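Local coordinates for protein ferritin (Pseudo-nitzschia multiseries, PDB 4IWK) that takes up ferrous iron, oxidises it with dioxygen at a ferroxidase centre and probably stores it as ferric mineral inside a 24-subunit shell, at residues T14-A19 against Q96-S101; A39-A44 against D86-I91; S90-E95 against D133-I138. All blocks are in the same frame, centred on the assembly; numbering follows the deposited sequence. Where two conformers were deposited one is given.

Contact 1. Residues T14-A19 against Q96-S101; sequences TQEFTA and QANTRS. With FE (Fe (III) ion), chain G.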
ATOM      1  N   THR A  14      44.125 -29.210 -11.524  1.00 16.11           N
ATOM      2  CA  THR A  14      45.368 -28.429 -11.549  1.00 17.82           C
ATOM      3  C   THR A  14      45.389 -27.324 -12.617  1.00 18.23           C
ATOM      4  O   THR A  14      45.823 -26.193 -12.334  1.00 18.73           O
ATOM      5  CB  THR A  14      46.573 -29.348 -11.801  1.00 19.64           C
ATOM      6  OG1 THR A  14      46.512 -30.361 -10.826  1.00 20.77           O
ATOM      7  CG2 THR A  14      47.928 -28.537 -11.626  1.00 22.34           C
ATOM      8  N   GLN A  15      44.853 -27.616 -13.826  1.00 17.63           N
ATOM      9  CA  GLN A  15      44.914 -26.640 -14.900  1.00 16.63           C
ATOM     10  C   GLN A  15      43.984 -25.431 -14.541  1.00 16.27           C
ATOM     11  O   GLN A  15      44.350 -24.262 -14.844  1.00 18.04           O
ATOM     12  CB  GLN A  15      44.445 -27.344 -16.178  1.00 18.02           C
ATOM     13  CG  GLN A  15      44.361 -26.365 -17.397  1.00 20.18           C
ATOM     14  CD  GLN A  15      45.720 -25.722 -17.731  1.00 23.91           C
ATOM     15  OE1 GLN A  15      46.780 -26.332 -17.494  1.00 25.59           O
ATOM     16  NE2 GLN A  15      45.712 -24.470 -18.200  1.00 24.18           N
ATOM     17  N   GLU A  16      42.815 -25.717 -13.911  1.00 17.05           N
ATOM     18  CA  GLU A  16      41.886 -24.576 -13.610  1.00 15.79           C
ATOM     19  C   GLU A  16      42.561 -23.726 -12.528  1.00 16.90           C
ATOM     20  O   GLU A  16      42.522 -22.467 -12.648  1.00 17.41           O
ATOM     21  CB  GLU A  16      40.554 -25.080 -13.029  1.00 17.58           C
ATOM     22  CG  GLU A  16      39.755 -25.910 -14.105  1.00 19.40           C
ATOM     23  CD  GLU A  16      39.366 -25.228 -15.379  1.00 22.88           C
ATOM     24  OE1 GLU A  16      39.337 -23.997 -15.369  1.00 25.61           O
ATOM     25  OE2 GLU A  16      39.034 -25.951 -16.352  1.00 27.18           O
ATOM     26  N   PHE A  17      43.209 -24.357 -11.560  1.00 17.79           N
ATOM     27  CA  PHE A  17      43.854 -23.543 -10.516  1.00 17.14           C
ATOM     28  C   PHE A  17      45.119 -22.833 -11.011  1.00 17.42           C
ATOM     29  O   PHE A  17      45.387 -21.685 -10.558  1.00 17.99           O
ATOM     30  CB  PHE A  17      44.194 -24.388  -9.270  1.00 16.37           C
ATOM     31  CG  PHE A  17      43.002 -24.904  -8.527  1.00 18.52           C
ATOM     32  CD1 PHE A  17      41.723 -24.310  -8.630  1.00 18.47           C
ATOM     33  CD2 PHE A  17      43.177 -25.989  -7.666  1.00 22.02           C
ATOM     34  CE1 PHE A  17      40.638 -24.795  -7.891  1.00 19.34           C
ATOM     35  CE2 PHE A  17      42.091 -26.469  -6.919  1.00 21.77           C
ATOM     36  CZ  PHE A  17      40.825 -25.829  -7.000  1.00 21.21           C
ATOM     37  N   THR A  18      45.817 -23.430 -11.989  1.00 16.01           N
ATOM     38  CA  THR A  18      46.964 -22.786 -12.653  1.00 17.89           C
ATOM     39  C   THR A  18      46.465 -21.546 -13.366  1.00 18.44           C
ATOM     40  O   THR A  18      47.043 -20.448 -13.232  1.00 18.15           O
ATOM     41  CB  THR A  18      47.609 -23.771 -13.645  1.00 17.46           C
ATOM     42  OG1 THR A  18      48.125 -24.876 -12.886  1.00 18.85           O
ATOM     43  CG2 THR A  18      48.728 -23.137 -14.437  1.00 18.91           C
ATOM     44  N   ALA A  19      45.353 -21.702 -14.073  1.00 16.44           N
ATOM     45  CA  ALA A  19      44.788 -20.545 -14.768  1.00 15.71           C
ATOM     46  C   ALA A  19      44.294 -19.474 -13.812  1.00 18.25           C
ATOM     47  O   ALA A  19      44.531 -18.337 -14.059  1.00 17.76           O
ATOM     48  CB  ALA A  19      43.619 -20.974 -15.635  1.00 16.85           C
ATOM     49  N   GLN A  96      43.245 -21.246 -24.404  1.00 21.59           N
ATOM     50  CA  GLN A  96      43.405 -22.310 -25.401  1.00 23.04           C
ATOM     51  C   GLN A  96      43.911 -23.570 -24.747  1.00 24.41           C
ATOM     52  O   GLN A  96      43.441 -24.700 -25.056  1.00 23.87           O
ATOM     53  CB  GLN A  96      44.306 -21.897 -26.516  1.00 23.48           C
ATOM     54  CG  GLN A  96      43.628 -20.820 -27.363  1.00 23.41           C
ATOM     55  CD  GLN A  96      44.593 -20.113 -28.304  1.00 26.52           C
ATOM     56  OE1 GLN A  96      45.799 -20.224 -28.140  1.00 29.69           O
ATOM     57  NE2 GLN A  96      44.053 -19.381 -29.303  1.00 25.90           N
ATOM     58  N   ALA A  97      44.839 -23.417 -23.777  1.00 21.76           N
ATOM     59  CA  ALA A  97      45.246 -24.533 -22.946  1.00 21.79           C
ATOM     60  C   ALA A  97      44.180 -25.180 -22.108  1.00 25.33           C
ATOM     61  O   ALA A  97      44.192 -26.423 -21.916  1.00 23.75           O
ATOM     62  CB  ALA A  97      46.456 -24.158 -22.047  1.00 20.58           C
ATOM     63  N   ASN A  98      43.354 -24.357 -21.492  1.00 21.54           N
ATOM     64  CA  ASN A  98      42.268 -24.857 -20.697  1.00 20.61           C
ATOM     65  C   ASN A  98      41.358 -25.717 -21.627  1.00 22.31           C
ATOM     66  O   ASN A  98      40.865 -26.757 -21.195  1.00 22.58           O
ATOM     67  CB  ASN A  98      41.453 -23.698 -20.161  1.00 22.12           C
ATOM     68  CG  ASN A  98      42.093 -22.996 -18.974  1.00 25.67           C
ATOM     69  OD1 ASN A  98      43.115 -23.453 -18.427  1.00 22.52           O
ATOM     70  ND2 ASN A  98      41.391 -21.952 -18.468  1.00 22.97           N
ATOM     71  N   THR A  99      41.103 -25.244 -22.824  1.00 22.02           N
ATOM     72  CA  THR A  99      40.184 -25.953 -23.777  1.00 21.50           C
ATOM     73  C   THR A  99      40.874 -27.233 -24.152  1.00 23.75           C
ATOM     74  O   THR A  99      40.176 -28.249 -24.185  1.00 24.25           O
ATOM     75  CB  THR A  99      39.954 -25.110 -25.008  1.00 22.74           C
ATOM     76  OG1 THR A  99      39.283 -23.913 -24.625  1.00 23.51           O
ATOM     77  CG2 THR A  99      39.068 -25.865 -26.081  1.00 24.66           C
ATOM     78  N   ARG A 100      42.182 -27.226 -24.461  1.00 25.47           N
ATOM     79  CA  ARG A 100      42.853 -28.488 -24.824  1.00 28.59           C
ATOM     80  C   ARG A 100      42.804 -29.507 -23.717  1.00 27.37           C
ATOM     81  O   ARG A 100      42.576 -30.670 -23.974  1.00 29.19           O
ATOM     82  CB  ARG A 100      44.303 -28.283 -25.257  1.00 30.61           C
ATOM     83  CG  ARG A 100      44.441 -27.750 -26.684  1.00 36.71           C
ATOM     84  CD  ARG A 100      45.943 -27.678 -27.146  1.00 39.48           C
ATOM     85  NE  ARG A 100      46.845 -27.520 -25.982  1.00 45.38           N
ATOM     86  CZ  ARG A 100      47.353 -26.372 -25.492  1.00 43.71           C
ATOM     87  NH1 ARG A 100      47.145 -25.193 -26.078  1.00 33.37           N
ATOM     88  NH2 ARG A 100      48.079 -26.424 -24.362  1.00 46.99           N
ATOM     89  N   SER A 101      42.950 -29.076 -22.473  1.00 25.73           N
ATOM     90  CA  SER A 101      42.959 -29.956 -21.348  1.00 25.24           C
ATOM     91  C   SER A 101      41.548 -30.633 -21.247  1.00 22.87           C
ATOM     92  O   SER A 101      41.392 -31.864 -20.946  1.00 24.64           O
ATOM     93  CB  SER A 101      43.268 -29.076 -20.127  1.00 28.34           C
ATOM     94  OG  SER A 101      43.348 -29.917 -19.043  1.00 36.43           O
TER
HETATM   95 FE    FE G 201      38.518 -22.709 -16.673  0.90 24.50          FE
HETATM   96  O   HOH W   1      38.051 -24.259 -17.957  1.00 28.28           O
HETATM   97  O   HOH W   2      38.183 -21.377 -18.283  1.00 28.00           O
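The ferroxidase centre of this ferritin is flanked by a pair of crossed amides, Gln-15 on helix 3-32 and Asn-98 on helix 84-111. Gln-15 NE2 donates to Asn-98 OD1 at 2.8 Å, and the bond is nearly straight, with an N-H...O angle of 167°. The acceptor lies in the amide plane of Gln-15, whereas the donor is tilted slightly from the carbonyl plane of Asn-98, and the two amides are turned 72° against each other. Gln-15 CG, opposite the backbone N across the first bond (chi1 176°), packs 4.0 Å from Ser-101 CB, and the bend at chi2 turns the amide toward Asn-98. Beside the bond, Ala-19 CB rests 3.7 Å from Asn-98 ND2.

The segments run antiparallel, as neighbouring helices do in the ferritin four-helix bundle, and this polar pairing gives way on its inner side to iron. Glu-16 OE1 binds the ferric ion at 2.0 Å, a site completed by Glu-49 and His-52, while Glu-16 OE2 stays off the metal and accepts from a metal-bound water at 2.5 Å. Gln-12 holds that same OE2 through its NE2 and hydrogen-bonds Ser-101 through its OE1, a second-shell link between the helices. Asn-98 ND2 bonds to Glu-95 OE1 and makes a weak bond of 3.3 Å to the oxygen of a second iron-bound water. The one amide thus spends its oxygen on Gln-15 and its nitrogen on the iron site, and in another structure of this protein Asn-98 itself is an iron ligand. With a leucine in its place, Gln-15 NE2 would probably lose its acceptor and Glu-95 one of the donors that fix its carboxylate.

Contact 2. Residues A39-A44 against D86-I91; sequences AAYMLA and DVWQSI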
ATOM      1  N   ALA A  39      42.673  -4.845 -14.805  1.00 19.20           N
ATOM      2  CA  ALA A  39      43.010  -5.632 -13.621  1.00 18.46           C
ATOM      3  C   ALA A  39      41.762  -6.227 -13.048  1.00 21.99           C
ATOM      4  O   ALA A  39      41.760  -7.388 -12.626  1.00 20.72           O
ATOM      5  CB  ALA A  39      43.702  -4.702 -12.611  1.00 20.78           C
ATOM      6  N   ALA A  40      40.693  -5.440 -12.981  1.00 19.81           N
ATOM      7  CA  ALA A  40      39.444  -5.998 -12.337  1.00 21.74           C
ATOM      8  C   ALA A  40      38.860  -7.116 -13.176  1.00 20.53           C
ATOM      9  O   ALA A  40      38.393  -8.107 -12.575  1.00 19.79           O
ATOM     10  CB  ALA A  40      38.435  -4.848 -12.193  1.00 22.77           C
ATOM     11  N   TYR A  41      38.991  -7.045 -14.524  1.00 19.69           N
ATOM     12  CA  TYR A  41      38.571  -8.142 -15.381  1.00 20.97           C
ATOM     13  C   TYR A  41      39.388  -9.370 -15.015  1.00 21.39           C
ATOM     14  O   TYR A  41      38.823 -10.482 -14.894  1.00 20.24           O
ATOM     15  CB  TYR A  41      38.680  -7.741 -16.825  1.00 20.63           C
ATOM     16  CG  TYR A  41      38.063  -8.735 -17.775  1.00 26.24           C
ATOM     17  CD1 TYR A  41      36.821  -8.451 -18.392  1.00 31.53           C
ATOM     18  CD2 TYR A  41      38.752  -9.899 -18.163  1.00 28.05           C
ATOM     19  CE1 TYR A  41      36.272  -9.318 -19.278  1.00 31.59           C
ATOM     20  CE2 TYR A  41      38.150 -10.806 -19.023  1.00 28.66           C
ATOM     21  CZ  TYR A  41      36.945 -10.506 -19.574  1.00 36.40           C
ATOM     22  OH  TYR A  41      36.412 -11.417 -20.481  1.00 49.39           O
ATOM     23  N   MET A  42      40.689  -9.200 -14.928  1.00 16.87           N
ATOM     24  CA  MET A  42      41.559 -10.394 -14.644  1.00 17.99           C
ATOM     25  C   MET A  42      41.210 -10.986 -13.241  1.00 19.66           C
ATOM     26  O   MET A  42      41.209 -12.237 -13.080  1.00 19.70           O
ATOM     27  CB  MET A  42      43.055 -10.028 -14.739  1.00 20.11           C
ATOM     28  CG  MET A  42      43.476  -9.528 -16.133  1.00 20.34           C
ATOM     29  SD  MET A  42      43.229 -10.859 -17.353  1.00 24.42           S
ATOM     30  CE  MET A  42      43.733 -10.172 -18.975  1.00 32.48           C
ATOM     31  N   LEU A  43      40.999 -10.131 -12.246  1.00 17.59           N
ATOM     32  CA  LEU A  43      40.612 -10.642 -10.923  1.00 18.58           C
ATOM     33  C   LEU A  43      39.292 -11.454 -10.943  1.00 18.22           C
ATOM     34  O   LEU A  43      39.228 -12.493 -10.296  1.00 20.96           O
ATOM     35  CB  LEU A  43      40.646  -9.425  -9.951  1.00 21.56           C
ATOM     36  CG  LEU A  43      40.694  -9.843  -8.543  1.00 28.12           C
ATOM     37  CD1 LEU A  43      42.131 -10.311  -8.263  1.00 24.53           C
ATOM     38  CD2 LEU A  43      40.399  -8.507  -7.849  1.00 30.47           C
ATOM     39  N   ALA A  44      38.297 -10.995 -11.725  1.00 18.33           N
ATOM     40  CA  ALA A  44      37.025 -11.701 -11.799  1.00 19.63           C
ATOM     41  C   ALA A  44      37.312 -13.052 -12.458  1.00 22.52           C
ATOM     42  O   ALA A  44      36.768 -14.054 -12.006  1.00 19.63           O
ATOM     43  CB  ALA A  44      36.014 -10.849 -12.594  1.00 22.69           C
ATOM     44  N   ASP A  86      50.777  -7.942 -24.619  1.00 19.66           N
ATOM     45  CA  ASP A  86      51.472  -9.137 -24.238  1.00 19.25           C
ATOM     46  C   ASP A  86      50.623  -9.912 -23.224  1.00 21.94           C
ATOM     47  O   ASP A  86      50.604 -11.158 -23.246  1.00 21.18           O
ATOM     48  CB  ASP A  86      52.797  -8.787 -23.524  1.00 20.53           C
ATOM     49  CG  ASP A  86      53.836  -8.123 -24.448  1.00 23.55           C
ATOM     50  OD1 ASP A  86      53.766  -8.328 -25.687  1.00 25.27           O
ATOM     51  OD2 ASP A  86      54.763  -7.470 -23.896  1.00 27.03           O
ATOM     52  N   VAL A  87      50.043  -9.203 -22.276  1.00 18.63           N
ATOM     53  CA  VAL A  87      49.285  -9.880 -21.222  1.00 16.62           C
ATOM     54  C   VAL A  87      48.037 -10.583 -21.878  1.00 18.74           C
ATOM     55  O   VAL A  87      47.807 -11.768 -21.640  1.00 18.90           O
ATOM     56  CB  VAL A  87      48.740  -8.892 -20.180  1.00 17.61           C
ATOM     57  CG1 VAL A  87      48.093  -9.713 -19.025  1.00 18.11           C
ATOM     58  CG2 VAL A  87      49.942  -8.100 -19.588  1.00 19.25           C
ATOM     59  N   TRP A  88      47.258  -9.831 -22.672  1.00 18.09           N
ATOM     60  CA  TRP A  88      46.080 -10.461 -23.295  1.00 18.23           C
ATOM     61  C   TRP A  88      46.428 -11.645 -24.184  1.00 20.02           C
ATOM     62  O   TRP A  88      45.724 -12.606 -24.251  1.00 18.86           O
ATOM     63  CB  TRP A  88      45.316  -9.395 -24.063  1.00 19.77           C
ATOM     64  CG  TRP A  88      44.548  -8.459 -23.107  1.00 20.42           C
ATOM     65  CD1 TRP A  88      44.892  -7.210 -22.751  1.00 18.83           C
ATOM     66  CD2 TRP A  88      43.337  -8.781 -22.394  1.00 19.23           C
ATOM     67  NE1 TRP A  88      43.924  -6.680 -21.898  1.00 19.57           N
ATOM     68  CE2 TRP A  88      43.006  -7.660 -21.630  1.00 19.60           C
ATOM     69  CE3 TRP A  88      42.496  -9.934 -22.360  1.00 22.08           C
ATOM     70  CZ2 TRP A  88      41.852  -7.604 -20.842  1.00 19.36           C
ATOM     71  CZ3 TRP A  88      41.353  -9.889 -21.544  1.00 21.62           C
ATOM     72  CH2 TRP A  88      41.059  -8.720 -20.804  1.00 21.02           C
ATOM     73  N   GLN A  89      47.550 -11.566 -24.874  1.00 18.12           N
ATOM     74  CA  GLN A  89      47.975 -12.705 -25.697  1.00 19.71           C
ATOM     75  C   GLN A  89      48.298 -13.943 -24.839  1.00 19.71           C
ATOM     76  O   GLN A  89      47.900 -15.084 -25.147  1.00 19.65           O
ATOM     77  CB  GLN A  89      49.234 -12.255 -26.542  1.00 20.84           C
ATOM     78  CG  GLN A  89      49.888 -13.486 -27.253  1.00 23.14           C
ATOM     79  CD  GLN A  89      49.007 -13.994 -28.438  1.00 28.90           C
ATOM     80  OE1 GLN A  89      48.416 -13.177 -29.122  1.00 33.82           O
ATOM     81  NE2 GLN A  89      48.877 -15.328 -28.619  1.00 30.62           N
ATOM     82  N   SER A  90      48.933 -13.701 -23.695  1.00 18.57           N
ATOM     83  CA  SER A  90      49.132 -14.836 -22.762  1.00 16.64           C
ATOM     84  C   SER A  90      47.806 -15.390 -22.219  1.00 16.90           C
ATOM     85  O   SER A  90      47.709 -16.629 -22.029  1.00 19.30           O
ATOM     86  CB  SER A  90      49.989 -14.404 -21.567  1.00 16.20           C
ATOM     87  OG  SER A  90      51.355 -14.176 -22.006  1.00 19.44           O
ATOM     88  N   ILE A  91      46.824 -14.521 -21.975  1.00 16.53           N
ATOM     89  CA  ILE A  91      45.534 -15.007 -21.434  1.00 18.12           C
ATOM     90  C   ILE A  91      44.835 -15.795 -22.570  1.00 18.37           C
ATOM     91  O   ILE A  91      44.214 -16.831 -22.310  1.00 18.68           O
ATOM     92  CB  ILE A  91      44.684 -13.848 -20.994  1.00 18.72           C
ATOM     93  CG1 ILE A  91      45.391 -13.170 -19.787  1.00 21.93           C
ATOM     94  CG2 ILE A  91      43.261 -14.249 -20.667  1.00 17.62           C
ATOM     95  CD1 ILE A  91      45.620 -14.146 -18.670  1.00 20.90           C
TER
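The methyl end of Met-42 sits like a peg on the six-membered ring of Trp-88. Its CE is 3.4 Å from the ring centroid and only 5° off the ring normal, so all six carbons lie at much the same distance from it: a CH-pi contact made squarely over the face. The sulfur follows behind, with SD 4.8 Å from the same centroid, farther out but still above the ring, which makes this a Met-aromatic contact. What steers the methyl there is the bend at chi2, after which the extended last torsion carries CE straight on across the interior.

The hollow that receives CE also has a side wall. Ile-91 meets Met-42 tip to tip, its CG1 3.5 Å from Met-42 CE, and Val-87 CG1 stands farther back, 4.4 Å from that methyl. Trp-88 therefore forms the floor of the pocket and Ile-91 one side of it. Tyr-41 comes to the indole differently: its CD2 lies 3.7 Å from Trp-88 CH2, near the plane of the indole and at its rim, and the two ring planes are inclined by 59°.

Tyr-23 and Phe-30 of helix 3-32 also pack on Met-42, while Ile-138 and Leu-139 of helix 115-145 press on Trp-88. Tyr-41 reaches beyond this apolar patch, and its side chain lies about 3 Å from a bound iron. The short helical segments run nearly parallel, 19° apart, yet their axes come no closer than 12.8 Å, so the gap is spanned mainly by the long side chains of Met-42, Trp-88 and Tyr-41. Such a parallel, widely spaced pair is the diagonal of the ferritin four-helix bundle, joined here through its hydrophobic core.

Contact 3. Residues S90-E95 against D133-I138; sequences SILELE and DKIGSI. With FE (Fe (III) ion), chain I.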
ATOM      1  N   SER A  90      48.933 -13.701 -23.695  1.00 18.57           N
ATOM      2  CA  SER A  90      49.132 -14.836 -22.762  1.00 16.64           C
ATOM      3  C   SER A  90      47.806 -15.390 -22.219  1.00 16.90           C
ATOM      4  O   SER A  90      47.709 -16.629 -22.029  1.00 19.30           O
ATOM      5  CB  SER A  90      49.989 -14.404 -21.567  1.00 16.20           C
ATOM      6  OG  SER A  90      51.355 -14.176 -22.006  1.00 19.44           O
ATOM      7  N   ILE A  91      46.824 -14.521 -21.975  1.00 16.53           N
ATOM      8  CA  ILE A  91      45.534 -15.007 -21.434  1.00 18.12           C
ATOM      9  C   ILE A  91      44.835 -15.795 -22.570  1.00 18.37           C
ATOM     10  O   ILE A  91      44.214 -16.831 -22.310  1.00 18.68           O
ATOM     11  CB  ILE A  91      44.684 -13.848 -20.994  1.00 18.72           C
ATOM     12  CG1 ILE A  91      45.391 -13.170 -19.787  1.00 21.93           C
ATOM     13  CG2 ILE A  91      43.261 -14.249 -20.667  1.00 17.62           C
ATOM     14  CD1 ILE A  91      45.620 -14.146 -18.670  1.00 20.90           C
ATOM     15  N   LEU A  92      44.932 -15.344 -23.807  1.00 20.18           N
ATOM     16  CA  LEU A  92      44.335 -16.168 -24.919  1.00 20.38           C
ATOM     17  C   LEU A  92      44.958 -17.546 -24.954  1.00 20.57           C
ATOM     18  O   LEU A  92      44.246 -18.576 -24.989  1.00 19.97           O
ATOM     19  CB  LEU A  92      44.581 -15.436 -26.250  1.00 20.54           C
ATOM     20  CG  LEU A  92      44.013 -16.322 -27.427  1.00 25.96           C
ATOM     21  CD1 LEU A  92      42.515 -16.491 -27.363  1.00 25.42           C
ATOM     22  CD2 LEU A  92      44.450 -15.624 -28.716  1.00 27.11           C
ATOM     23  N   GLU A  93      46.272 -17.618 -24.893  1.00 19.71           N
ATOM     24  CA  GLU A  93      46.978 -18.897 -24.869  1.00 19.99           C
ATOM     25  C   GLU A  93      46.570 -19.773 -23.698  1.00 20.03           C
ATOM     26  O   GLU A  93      46.461 -20.977 -23.876  1.00 20.95           O
ATOM     27  CB  GLU A  93      48.468 -18.642 -24.876  1.00 20.86           C
ATOM     28  CG  GLU A  93      48.918 -18.157 -26.240  1.00 22.78           C
ATOM     29  CD  GLU A  93      50.336 -17.621 -26.200  1.00 31.31           C
ATOM     30  OE1 GLU A  93      51.040 -17.934 -25.270  1.00 41.02           O
ATOM     31  OE2 GLU A  93      50.752 -16.885 -27.100  1.00 31.27           O
ATOM     32  N   LEU A  94      46.420 -19.137 -22.493  1.00 17.45           N
ATOM     33  CA  LEU A  94      45.981 -19.852 -21.288  1.00 16.59           C
ATOM     34  C   LEU A  94      44.595 -20.509 -21.575  1.00 18.79           C
ATOM     35  O   LEU A  94      44.379 -21.704 -21.230  1.00 19.60           O
ATOM     36  CB  LEU A  94      45.837 -18.851 -20.149  1.00 18.13           C
ATOM     37  CG  LEU A  94      45.322 -19.428 -18.810  1.00 20.82           C
ATOM     38  CD1 LEU A  94      46.374 -20.359 -18.198  1.00 20.83           C
ATOM     39  CD2 LEU A  94      44.964 -18.234 -17.901  1.00 20.01           C
ATOM     40  N   GLU A  95      43.669 -19.722 -22.088  1.00 20.26           N
ATOM     41  CA  GLU A  95      42.303 -20.242 -22.390  1.00 19.85           C
ATOM     42  C   GLU A  95      42.364 -21.381 -23.429  1.00 20.93           C
ATOM     43  O   GLU A  95      41.608 -22.389 -23.249  1.00 20.33           O
ATOM     44  CB  GLU A  95      41.326 -19.167 -22.763  1.00 19.66           C
ATOM     45  CG  GLU A  95      40.911 -18.296 -21.524  1.00 20.06           C
ATOM     46  CD  GLU A  95      40.180 -18.992 -20.427  1.00 21.63           C
ATOM     47  OE1 GLU A  95      39.838 -20.174 -20.578  1.00 23.48           O
ATOM     48  OE2 GLU A  95      39.887 -18.249 -19.471  1.00 20.84           O
ATOM     49  N   ASP A 133      36.281 -16.780 -27.560  1.00 19.51           N
ATOM     50  CA  ASP A 133      35.803 -15.761 -28.461  1.00 22.54           C
ATOM     51  C   ASP A 133      35.946 -14.383 -27.794  1.00 21.98           C
ATOM     52  O   ASP A 133      36.382 -13.436 -28.489  1.00 24.39           O
ATOM     53  CB  ASP A 133      34.288 -16.024 -28.741  1.00 21.03           C
ATOM     54  CG  ASP A 133      33.613 -14.886 -29.504  1.00 22.19           C
ATOM     55  OD1 ASP A 133      33.965 -14.713 -30.671  1.00 27.65           O
ATOM     56  OD2 ASP A 133      32.771 -14.232 -28.922  1.00 26.07           O
ATOM     57  N   LYS A 134      35.528 -14.250 -26.515  1.00 20.22           N
ATOM     58  CA  LYS A 134      35.564 -12.989 -25.778  1.00 20.59           C
ATOM     59  C   LYS A 134      37.060 -12.506 -25.682  1.00 24.37           C
ATOM     60  O   LYS A 134      37.328 -11.331 -25.966  1.00 25.07           O
ATOM     61  CB  LYS A 134      34.984 -13.236 -24.383  1.00 25.44           C
ATOM     62  CG  LYS A 134      35.097 -12.024 -23.502  1.00 34.93           C
ATOM     63  CD  LYS A 134      33.843 -11.895 -22.665  1.00 51.79           C
ATOM     64  CE  LYS A 134      34.067 -10.785 -21.564  1.00 56.69           C
ATOM     65  NZ  LYS A 134      33.043 -10.862 -20.412  1.00 55.29           N
ATOM     66  N   ILE A 135      37.975 -13.378 -25.283  1.00 20.92           N
ATOM     67  CA  ILE A 135      39.404 -12.980 -25.154  0.50 22.17           C
ATOM     68  C   ILE A 135      39.978 -12.603 -26.490  1.00 23.63           C
ATOM     69  O   ILE A 135      40.670 -11.594 -26.600  1.00 23.14           O
ATOM     70  CB  ILE A 135      40.243 -14.094 -24.516  0.50 23.22           C
ATOM     71  CG1 ILE A 135      39.793 -14.183 -23.079  0.50 23.15           C
ATOM     72  CG2 ILE A 135      41.779 -13.775 -24.590  0.50 21.95           C
ATOM     73  CD1 ILE A 135      39.892 -15.529 -22.419  0.50 25.57           C
ATOM     74  N   GLY A 136      39.652 -13.368 -27.542  1.00 22.53           N
ATOM     75  CA  GLY A 136      40.196 -13.071 -28.854  1.00 23.58           C
ATOM     76  C   GLY A 136      39.659 -11.702 -29.268  1.00 24.01           C
ATOM     77  O   GLY A 136      40.400 -10.927 -29.889  1.00 23.93           O
ATOM     78  N   SER A 137      38.409 -11.360 -28.949  1.00 22.89           N
ATOM     79  CA  SER A 137      37.859 -10.073 -29.386  1.00 22.73           C
ATOM     80  C   SER A 137      38.502  -8.918 -28.590  1.00 23.92           C
ATOM     81  O   SER A 137      38.826  -7.878 -29.150  1.00 23.39           O
ATOM     82  CB  SER A 137      36.332 -10.063 -29.138  1.00 26.05           C
ATOM     83  OG  SER A 137      35.802  -8.773 -29.313  1.00 29.43           O
ATOM     84  N   ILE A 138      38.711  -9.107 -27.294  1.00 19.97           N
ATOM     85  CA  ILE A 138      39.403  -8.054 -26.534  1.00 20.53           C
ATOM     86  C   ILE A 138      40.839  -7.834 -27.044  1.00 19.81           C
ATOM     87  O   ILE A 138      41.282  -6.638 -27.217  1.00 21.22           O
ATOM     88  CB  ILE A 138      39.416  -8.418 -24.983  1.00 20.91           C
ATOM     89  CG1 ILE A 138      38.002  -8.364 -24.440  1.00 23.00           C
ATOM     90  CG2 ILE A 138      40.373  -7.414 -24.271  1.00 22.78           C
ATOM     91  CD1 ILE A 138      37.809  -9.017 -23.034  1.00 23.89           C
TER
HETATM   92 FE    FE I 203      38.612 -19.509 -18.367  0.85 23.97          FE
HETATM   93  O   HOH W   2      38.183 -21.377 -18.283  1.00 28.00           O
HETATM   94  O   HOH W   3      37.562 -18.456 -17.308  1.00 34.45           O
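Glu-95 OE2 is held by the ferric ion at 2.1 Å and by a hydrogen bond with the hydroxyl of Tyr-23, on a side chain that points toward the facing helix, where Ile-135 lies. The other oxygen, OE1, stands farther from the metal, at 2.6 Å, so the carboxylate embraces the iron unevenly. OE1 also accepts from Gln-128 and from a metal-bound water whose oxygen is 3.1 Å from it. With both oxygens engaged, the group has little freedom to turn about its last bond. Glu-49 and Glu-131 supply the remaining protein ligands of this iron.

Away from the metal the contact becomes wholly apolar. Ile-135 was modelled in two conformers. In the one given, its CG2, anti to its own backbone N because CG1 takes chi1 -69°, points at the surface of helix 84-111 and comes within 3.5 Å of Leu-92 CA and 3.7 Å of Leu-92 CB. The other branch, ending in CD1, runs toward Ile-91 and Glu-95, and its closest approach to Glu-95 is doubtful. On the far side of Ile-135, Leu-92 CD1 packs over the backbone of Gly-136, 4.2 Å from its N.

Here the segments are antiparallel, at 163°, with axes 9.4 Å apart. This is the hairpin of the third and fourth long helices of the ferritin bundle, whose inward edge carries Glu-95 into the dinuclear ferroxidase centre.

How the contacts relate
From the N terminus, helix 3-32 gives the first half of contact 1 and helix 36-62 the first half of contact 2. The long connection after residue 62 brings the chain back to helix 84-111, where 86-91 closes the inner loop of contact 2 and 96-101 then closes the outer loop of contact 1 around it. Contact 3 begins on the last residues of 86-91, sharing Ser-90 and Ile-91 with contact 2, and ends on helix 115-145, so it crosses contact 1. Helix 84-111 thus meets all three other long helices. Contacts 1 and 3 touch where Leu-94 packs on Ala-19, and one water bridges the iron ions of both.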